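Local coordinates for envelope protein (White spot syndrome virus, PDB 7DDA) that forms part of the viral envelope and, through its C-terminal domain, binds sulfate and probably the sulfate groups of heparin, at residues 33-38 with 80-85; 146-151 with 163-168. All blocks are in the same frame, centred on the assembly; numbering follows the deposited sequence.

The two contacts illustrate how a beta-sandwich is filled from both of its antiparallel sheets. Contact 1 joins strand 30-40 to strand 80-89 and contact 2 joins strand 145-153 to strand 160-170, each pairing one strand from each sheet. Their centres lie about 8 Å apart. Strands 30-40 and 160-170 are neighbours in one sheet, linked by probable backbone hydrogen bonds such as Ala33 O to Leu167 N at 2.8 Å. Inside the sandwich, Val37 CG2 packs 3.5 Å from Phe165 CE1, so the two apolar clusters are continuous. The sulfate belongs to contact 2, bound by the backbone N of Lys147 next to the inward-facing Tyr148.

Contact 1: residues 33-38 with 80-85; sequences ATVIVK and FHIYKI
Ile82 meets both Val35 and Val37, and these three aliphatic side chains carry most of the contact. Its extended arm approaches Val35 tip to tip, with Ile82 CD1 3.6 Å from Val35 CG1. The same methyl also touches the next inward-facing valine, Val37 CG2 standing 3.7 Å from Ile82 CD1, although here the side chains slide past each other in opposite directions. A second branch joins in, as Ile82 CG2 lies 4.1 Å from Val37 CG2. The valines offer different methyls: with chi1 at -173°, Val35 CG1 leans on the carbonyl side of its residue, toward Val37, whereas Val37 CG2 leans back beside its own backbone N. The two methyls thus converge on one Ile82 CD1.

An aromatic contact extends the apolar row at the start of both segments, where Phe80 CE2 comes within 4.4 Å of Ala33 CB, a looser approach than those made by Ile82.

No polar bond links the segments. The strands run in nearly the same direction, 26° apart, with a closest axis approach of 9.7 Å, as befits strands of two facing sheets rather than neighbours in one. Val49 and Leu102 add to the apolar surroundings of Ile82, one from each sheet.

Polar chemistry is kept to other parts of the strands. Tyr83 points away, sets its CD2 over the centre of the His81 ring, and hydrogen-bonds through OH to Glu145; Lys84 makes a salt bridge with Asp45. What holds these segments against each other is therefore dispersion and the exclusion of water: strand alternation turns Ala33, Val35 and Val37 toward Phe80 and Ile82, and the second strand's series leaves the core at Lys84.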
ATOM      1  N   ALA A  33      11.987  -8.556   1.403  1.00 29.29           N
ATOM      2  CA  ALA A  33      11.148  -8.575   2.591  1.00 28.54           C
ATOM      3  C   ALA A  33      10.335  -7.288   2.650  1.00 29.77           C
ATOM      4  O   ALA A  33      10.751  -6.239   2.141  1.00 30.57           O
ATOM      5  CB  ALA A  33      11.968  -8.742   3.873  1.00 24.98           C
ATOM      6  N   THR A  34       9.166  -7.391   3.271  1.00 29.74           N
ATOM      7  CA  THR A  34       8.303  -6.259   3.571  1.00 28.80           C
ATOM      8  C   THR A  34       8.175  -6.165   5.082  1.00 28.03           C
ATOM      9  O   THR A  34       7.822  -7.153   5.736  1.00 32.14           O
ATOM     10  CB  THR A  34       6.914  -6.431   2.938  1.00 29.47           C
ATOM     11  OG1 THR A  34       7.049  -6.535   1.516  1.00 28.29           O
ATOM     12  CG2 THR A  34       5.998  -5.262   3.298  1.00 26.27           C
ATOM     13  N   VAL A  35       8.465  -4.994   5.636  1.00 24.10           N
ATOM     14  CA  VAL A  35       8.385  -4.772   7.073  1.00 24.54           C
ATOM     15  C   VAL A  35       7.434  -3.602   7.317  1.00 22.66           C
ATOM     16  O   VAL A  35       7.637  -2.502   6.780  1.00 22.37           O
ATOM     17  CB  VAL A  35       9.780  -4.523   7.684  1.00 24.95           C
ATOM     18  CG1 VAL A  35       9.711  -4.454   9.201  1.00 20.15           C
ATOM     19  CG2 VAL A  35      10.740  -5.621   7.251  1.00 21.44           C
ATOM     20  N   ILE A  36       6.395  -3.844   8.115  1.00 23.65           N
ATOM     21  CA  ILE A  36       5.352  -2.862   8.405  1.00 19.39           C
ATOM     22  C   ILE A  36       5.574  -2.353   9.822  1.00 20.80           C
ATOM     23  O   ILE A  36       5.516  -3.125  10.786  1.00 20.37           O
ATOM     24  CB  ILE A  36       3.948  -3.465   8.243  1.00 21.60           C
ATOM     25  CG1 ILE A  36       3.791  -4.115   6.865  1.00 23.64           C
ATOM     26  CG2 ILE A  36       2.865  -2.406   8.428  1.00 18.96           C
ATOM     27  CD1 ILE A  36       2.417  -4.771   6.654  1.00 21.57           C
ATOM     28  N   VAL A  37       5.855  -1.063   9.949  1.00 21.55           N
ATOM     29  CA  VAL A  37       6.191  -0.451  11.228  1.00 17.60           C
ATOM     30  C   VAL A  37       5.047   0.468  11.622  1.00 22.09           C
ATOM     31  O   VAL A  37       4.633   1.326  10.826  1.00 18.49           O
ATOM     32  CB  VAL A  37       7.512   0.334  11.158  1.00 19.11           C
ATOM     33  CG1 VAL A  37       7.736   1.130  12.455  1.00 16.40           C
ATOM     34  CG2 VAL A  37       8.680  -0.594  10.856  1.00 15.47           C
ATOM     35  N   LYS A  38       4.541   0.282  12.846  1.00 18.70           N
ATOM     36  CA  LYS A  38       3.563   1.170  13.456  1.00 18.86           C
ATOM     37  C   LYS A  38       4.263   2.082  14.465  1.00 21.98           C
ATOM     38  O   LYS A  38       4.891   1.597  15.416  1.00 22.13           O
ATOM     39  CB  LYS A  38       2.453   0.368  14.135  1.00 16.78           C
ATOM     40  CG  LYS A  38       1.493   1.251  14.919  1.00 21.51           C
ATOM     41  CD  LYS A  38       0.120   0.618  15.073  1.00 23.91           C
ATOM     42  CE  LYS A  38       0.021  -0.237  16.306  1.00 28.00           C
ATOM     43  NZ  LYS A  38      -0.223   0.611  17.494  1.00 33.14           N
ATOM     44  N   PHE A  80      17.278  -6.747  10.081  1.00 31.77           N
ATOM     45  CA  PHE A  80      17.145  -5.304   9.994  1.00 30.39           C
ATOM     46  C   PHE A  80      16.882  -4.760  11.381  1.00 26.52           C
ATOM     47  O   PHE A  80      16.362  -5.463  12.248  1.00 30.36           O
ATOM     48  CB  PHE A  80      16.019  -4.909   9.041  1.00 24.38           C
ATOM     49  CG  PHE A  80      16.159  -5.518   7.694  1.00 30.33           C
ATOM     50  CD1 PHE A  80      17.175  -5.103   6.835  1.00 34.84           C
ATOM     51  CD2 PHE A  80      15.322  -6.556   7.296  1.00 36.02           C
ATOM     52  CE1 PHE A  80      17.331  -5.687   5.576  1.00 33.98           C
ATOM     53  CE2 PHE A  80      15.468  -7.147   6.048  1.00 36.12           C
ATOM     54  CZ  PHE A  80      16.475  -6.712   5.184  1.00 35.55           C
ATOM     55  N   HIS A  81      17.275  -3.510  11.590  1.00 22.50           N
ATOM     56  CA  HIS A  81      16.961  -2.793  12.816  1.00 22.12           C
ATOM     57  C   HIS A  81      16.345  -1.453  12.429  1.00 21.64           C
ATOM     58  O   HIS A  81      16.934  -0.700  11.649  1.00 22.32           O
ATOM     59  CB  HIS A  81      18.218  -2.607  13.695  1.00 20.36           C
ATOM     60  CG  HIS A  81      17.949  -1.915  15.000  1.00 21.96           C
ATOM     61  ND1 HIS A  81      18.896  -1.148  15.648  1.00 21.62           N
ATOM     62  CD2 HIS A  81      16.834  -1.861  15.768  1.00 17.08           C
ATOM     63  CE1 HIS A  81      18.377  -0.656  16.760  1.00 20.18           C
ATOM     64  NE2 HIS A  81      17.126  -1.074  16.856  1.00 21.28           N
ATOM     65  N   ILE A  82      15.159  -1.166  12.957  1.00 20.53           N
ATOM     66  CA  ILE A  82      14.414   0.047  12.633  1.00 19.60           C
ATOM     67  C   ILE A  82      14.186   0.824  13.922  1.00 20.35           C
ATOM     68  O   ILE A  82      13.775   0.250  14.938  1.00 20.53           O
ATOM     69  CB  ILE A  82      13.076  -0.276  11.939  1.00 18.32           C
ATOM     70  CG1 ILE A  82      13.325  -1.160  10.713  1.00 17.46           C
ATOM     71  CG2 ILE A  82      12.344   1.012  11.555  1.00 17.11           C
ATOM     72  CD1 ILE A  82      12.112  -1.978  10.290  1.00 17.04           C
ATOM     73  N   TYR A  83      14.450   2.124  13.884  1.00 17.32           N
ATOM     74  CA  TYR A  83      14.500   2.894  15.117  1.00 21.30           C
ATOM     75  C   TYR A  83      14.098   4.325  14.818  1.00 21.21           C
ATOM     76  O   TYR A  83      14.328   4.840  13.715  1.00 20.57           O
ATOM     77  CB  TYR A  83      15.905   2.872  15.762  1.00 18.82           C
ATOM     78  CG  TYR A  83      17.006   2.946  14.729  1.00 19.59           C
ATOM     79  CD1 TYR A  83      17.494   4.166  14.302  1.00 18.14           C
ATOM     80  CD2 TYR A  83      17.516   1.787  14.139  1.00 20.76           C
ATOM     81  CE1 TYR A  83      18.483   4.239  13.341  1.00 20.42           C
ATOM     82  CE2 TYR A  83      18.498   1.850  13.167  1.00 19.28           C
ATOM     83  CZ  TYR A  83      18.975   3.079  12.777  1.00 19.60           C
ATOM     84  OH  TYR A  83      19.951   3.162  11.819  1.00 22.95           O
ATOM     85  N   LYS A  84      13.478   4.945  15.813  1.00 20.41           N
ATOM     86  CA  LYS A  84      13.227   6.375  15.782  1.00 18.82           C
ATOM     87  C   LYS A  84      14.540   7.136  15.904  1.00 19.76           C
ATOM     88  O   LYS A  84      15.328   6.895  16.820  1.00 25.11           O
ATOM     89  CB  LYS A  84      12.278   6.742  16.918  1.00 20.06           C
ATOM     90  CG  LYS A  84      12.050   8.222  17.121  1.00 25.60           C
ATOM     91  CD  LYS A  84      11.151   8.426  18.329  1.00 25.51           C
ATOM     92  CE  LYS A  84      11.386   9.766  18.978  1.00 28.69           C
ATOM     93  NZ  LYS A  84      10.582   9.888  20.234  1.00 35.82           N
ATOM     94  N   ILE A  85      14.798   8.028  14.959  1.00 21.99           N
ATOM     95  CA  ILE A  85      15.927   8.934  15.103  1.00 21.03           C
ATOM     96  C   ILE A  85      15.502  10.226  15.785  1.00 26.22           C
ATOM     97  O   ILE A  85      16.215  10.739  16.650  1.00 24.72           O
ATOM     98  CB  ILE A  85      16.562   9.202  13.727  1.00 24.12           C
ATOM     99  CG1 ILE A  85      17.272   7.947  13.205  1.00 20.16           C
ATOM    100  CG2 ILE A  85      17.527  10.384  13.781  1.00 18.13           C
ATOM    101  CD1 ILE A  85      17.708   8.088  11.771  1.00 17.72           C
TER

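Contact 2: residues 146-151 with 163-168. With SO4 (sulfate ion), chain B.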
ATOM      1  N   GLY A 146      19.703   3.472   6.228  1.00 20.75           N
ATOM      2  CA  GLY A 146      18.898   4.385   5.432  1.00 15.85           C
ATOM      3  C   GLY A 146      17.987   5.193   6.346  1.00 16.65           C
ATOM      4  O   GLY A 146      17.385   4.651   7.278  1.00 16.69           O
ATOM      5  N   LYS A 147      17.900   6.491   6.080  1.00 15.71           N
ATOM      6  CA  LYS A 147      17.078   7.397   6.876  1.00 16.33           C
ATOM      7  C   LYS A 147      15.837   7.801   6.088  1.00 18.60           C
ATOM      8  O   LYS A 147      15.941   8.203   4.922  1.00 18.16           O
ATOM      9  CB  LYS A 147      17.872   8.638   7.294  1.00 13.72           C
ATOM     10  CG  LYS A 147      19.090   8.298   8.140  1.00 16.42           C
ATOM     11  CD  LYS A 147      19.686   9.506   8.861  1.00 18.56           C
ATOM     12  CE  LYS A 147      20.114  10.605   7.902  1.00 13.99           C
ATOM     13  NZ  LYS A 147      21.191  10.219   6.976  1.00 13.69           N
ATOM     14  N   TYR A 148      14.673   7.728   6.741  1.00 18.17           N
ATOM     15  CA  TYR A 148      13.386   8.006   6.110  1.00 16.07           C
ATOM     16  C   TYR A 148      12.602   8.986   6.970  1.00 18.01           C
ATOM     17  O   TYR A 148      12.269   8.683   8.119  1.00 21.12           O
ATOM     18  CB  TYR A 148      12.635   6.691   5.880  1.00 15.85           C
ATOM     19  CG  TYR A 148      13.504   5.815   4.994  1.00 19.13           C
ATOM     20  CD1 TYR A 148      13.603   6.069   3.628  1.00 20.24           C
ATOM     21  CD2 TYR A 148      14.301   4.815   5.531  1.00 18.56           C
ATOM     22  CE1 TYR A 148      14.435   5.333   2.819  1.00 20.05           C
ATOM     23  CE2 TYR A 148      15.148   4.063   4.716  1.00 19.78           C
ATOM     24  CZ  TYR A 148      15.206   4.332   3.369  1.00 20.43           C
ATOM     25  OH  TYR A 148      16.027   3.593   2.553  1.00 25.87           O
ATOM     26  N   GLY A 149      12.333  10.168   6.427  1.00 17.05           N
ATOM     27  CA  GLY A 149      11.718  11.254   7.176  1.00 17.78           C
ATOM     28  C   GLY A 149      10.345  11.617   6.632  1.00 19.13           C
ATOM     29  O   GLY A 149      10.144  11.685   5.417  1.00 18.73           O
ATOM     30  N   PHE A 150       9.415  11.873   7.543  1.00 18.16           N
ATOM     31  CA  PHE A 150       8.044  12.157   7.166  1.00 16.88           C
ATOM     32  C   PHE A 150       7.596  13.458   7.808  1.00 20.06           C
ATOM     33  O   PHE A 150       7.825  13.674   9.003  1.00 22.42           O
ATOM     34  CB  PHE A 150       7.155  10.990   7.561  1.00 15.49           C
ATOM     35  CG  PHE A 150       7.629   9.684   6.998  1.00 18.42           C
ATOM     36  CD1 PHE A 150       7.314   9.322   5.692  1.00 16.50           C
ATOM     37  CD2 PHE A 150       8.441   8.844   7.747  1.00 15.88           C
ATOM     38  CE1 PHE A 150       7.765   8.129   5.158  1.00 15.00           C
ATOM     39  CE2 PHE A 150       8.903   7.642   7.219  1.00 16.65           C
ATOM     40  CZ  PHE A 150       8.561   7.283   5.926  1.00 17.60           C
ATOM     41  N   LEU A 151       7.003  14.337   7.008  1.00 16.93           N
ATOM     42  CA  LEU A 151       6.336  15.530   7.515  1.00 20.48           C
ATOM     43  C   LEU A 151       4.855  15.214   7.609  1.00 20.16           C
ATOM     44  O   LEU A 151       4.222  14.914   6.590  1.00 25.03           O
ATOM     45  CB  LEU A 151       6.554  16.721   6.587  1.00 17.33           C
ATOM     46  CG  LEU A 151       5.997  18.087   7.002  1.00 24.61           C
ATOM     47  CD1 LEU A 151       6.495  18.568   8.371  1.00 16.36           C
ATOM     48  CD2 LEU A 151       6.294  19.101   5.913  1.00 30.77           C
ATOM     49  N   ILE A 163       4.472   2.715   8.432  1.00 17.10           N
ATOM     50  CA  ILE A 163       5.503   2.800   7.406  1.00 16.45           C
ATOM     51  C   ILE A 163       5.762   1.404   6.858  1.00 19.23           C
ATOM     52  O   ILE A 163       5.949   0.449   7.625  1.00 17.45           O
ATOM     53  CB  ILE A 163       6.807   3.407   7.944  1.00 15.81           C
ATOM     54  CG1 ILE A 163       6.547   4.660   8.765  1.00 14.80           C
ATOM     55  CG2 ILE A 163       7.754   3.702   6.809  1.00 15.72           C
ATOM     56  CD1 ILE A 163       7.774   5.061   9.594  1.00 16.88           C
ATOM     57  N   TYR A 164       5.785   1.290   5.535  1.00 17.69           N
ATOM     58  CA  TYR A 164       6.039   0.025   4.863  1.00 19.47           C
ATOM     59  C   TYR A 164       7.413   0.113   4.214  1.00 18.74           C
ATOM     60  O   TYR A 164       7.672   1.018   3.415  1.00 18.22           O
ATOM     61  CB  TYR A 164       4.948  -0.289   3.829  1.00 19.77           C
ATOM     62  CG  TYR A 164       3.527  -0.340   4.392  1.00 20.02           C
ATOM     63  CD1 TYR A 164       2.873   0.819   4.803  1.00 19.35           C
ATOM     64  CD2 TYR A 164       2.842  -1.542   4.502  1.00 17.43           C
ATOM     65  CE1 TYR A 164       1.584   0.777   5.318  1.00 19.42           C
ATOM     66  CE2 TYR A 164       1.546  -1.592   5.014  1.00 18.81           C
ATOM     67  CZ  TYR A 164       0.922  -0.432   5.421  1.00 21.76           C
ATOM     68  OH  TYR A 164      -0.371  -0.462   5.937  1.00 22.50           O
ATOM     69  N   PHE A 165       8.299  -0.804   4.585  1.00 20.53           N
ATOM     70  CA  PHE A 165       9.640  -0.879   4.021  1.00 18.66           C
ATOM     71  C   PHE A 165       9.681  -2.042   3.048  1.00 22.55           C
ATOM     72  O   PHE A 165       9.450  -3.193   3.447  1.00 20.90           O
ATOM     73  CB  PHE A 165      10.692  -1.067   5.114  1.00 19.51           C
ATOM     74  CG  PHE A 165      10.739   0.051   6.110  1.00 19.17           C
ATOM     75  CD1 PHE A 165       9.850   0.084   7.178  1.00 20.09           C
ATOM     76  CD2 PHE A 165      11.670   1.053   5.996  1.00 14.67           C
ATOM     77  CE1 PHE A 165       9.897   1.113   8.099  1.00 17.78           C
ATOM     78  CE2 PHE A 165      11.719   2.070   6.913  1.00 17.78           C
ATOM     79  CZ  PHE A 165      10.836   2.105   7.963  1.00 16.76           C
ATOM     80  N   PHE A 166       9.986  -1.743   1.784  1.00 21.86           N
ATOM     81  CA  PHE A 166      10.085  -2.756   0.730  1.00 23.32           C
ATOM     82  C   PHE A 166      11.561  -2.997   0.448  1.00 27.30           C
ATOM     83  O   PHE A 166      12.212  -2.204  -0.240  1.00 26.15           O
ATOM     84  CB  PHE A 166       9.322  -2.326  -0.513  1.00 21.08           C
ATOM     85  CG  PHE A 166       7.888  -1.950  -0.230  1.00 22.94           C
ATOM     86  CD1 PHE A 166       6.966  -2.920   0.132  1.00 24.99           C
ATOM     87  CD2 PHE A 166       7.472  -0.630  -0.284  1.00 19.65           C
ATOM     88  CE1 PHE A 166       5.652  -2.589   0.396  1.00 25.59           C
ATOM     89  CE2 PHE A 166       6.166  -0.296  -0.017  1.00 20.91           C
ATOM     90  CZ  PHE A 166       5.249  -1.276   0.317  1.00 17.42           C
ATOM     91  N   LEU A 167      12.074  -4.114   0.968  1.00 28.54           N
ATOM     92  CA  LEU A 167      13.503  -4.390   1.016  1.00 28.88           C
ATOM     93  C   LEU A 167      13.910  -5.383  -0.069  1.00 34.24           C
ATOM     94  O   LEU A 167      13.279  -6.433  -0.235  1.00 30.61           O
ATOM     95  CB  LEU A 167      13.868  -4.908   2.405  1.00 26.23           C
ATOM     96  CG  LEU A 167      13.830  -3.775   3.430  1.00 26.48           C
ATOM     97  CD1 LEU A 167      13.620  -4.327   4.816  1.00 29.97           C
ATOM     98  CD2 LEU A 167      15.138  -2.991   3.393  1.00 27.77           C
ATOM     99  N   ASN A 168      14.961  -5.041  -0.808  1.00 33.76           N
ATOM    100  CA  ASN A 168      15.499  -5.895  -1.858  1.00 37.11           C
ATOM    101  C   ASN A 168      17.000  -6.027  -1.646  1.00 36.63           C
ATOM    102  O   ASN A 168      17.747  -5.075  -1.884  1.00 36.60           O
ATOM    103  CB  ASN A 168      15.182  -5.337  -3.246  1.00 38.09           C
ATOM    104  CG  ASN A 168      15.615  -6.273  -4.355  1.00 46.51           C
ATOM    105  OD1 ASN A 168      15.811  -5.854  -5.496  1.00 48.50           O
ATOM    106  ND2 ASN A 168      15.811  -7.546  -4.015  1.00 45.95           N
TER
HETATM  107  S   SO4 B 301      20.410   8.097   4.537  0.52 10.77           S
HETATM  108  O1  SO4 B 301      20.935   8.646   3.283  0.52 24.49           O
HETATM  109  O2  SO4 B 301      20.512   6.664   4.518  0.52 17.01           O
HETATM  110  O3  SO4 B 301      19.007   8.476   4.580  0.52 24.41           O
HETATM  111  O4  SO4 B 301      21.108   8.671   5.657  0.52 11.60           O
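Strand segments 146-151 and 163-168 run in roughly opposite directions on facing sheets, and their nearest alpha carbons, Tyr148 CA and Ile163 CA, are 9.5 Å apart, a spacing bridged by side chains. Phe150 and Ile163 come from opposite directions and meet in two places: Phe150 CE2 lies 3.7 Å from Ile163 CD1, while the adjoining ring carbon Phe150 CZ is 3.8 Å from Ile163 CG2. Both branches of the isoleucine therefore take hold of the outer part of one ring. The one aromatic pair is Tyr148 with Phe165, whose side chains cross at a slant; Tyr148 CD2 comes to the edge of the Phe165 ring, near its plane, 4.0 Å from Phe165 CE2. Although Tyr148 reaches into the core, its hydroxyl is satisfied by the carbonyl of Asn136.

Lys147, next to the inward-facing Tyr148, belongs to a sulfate site. Its backbone N donates to sulfate O3 at 2.7 Å, a bent bond of 141°, and Asn136 ND2 supplies another hydrogen bond to the ion. The bent Lys147 chain is modelled with NZ beside the anion, but so close that the detail is doubtful. The ion probably came from the crystallisation liquor, yet its binding is consistent with a site for heparin sulfates.

Strand 110-120 closes one side of the cluster, with Cys113 against Tyr148 and Phe165, and Ile115 and Ala117 against Phe150. Strand 95-104 contributes Tyr100 to Ile163 and Leu102 to Phe165, while Phe166 faces outward to pack on Ile36 of the third subunit.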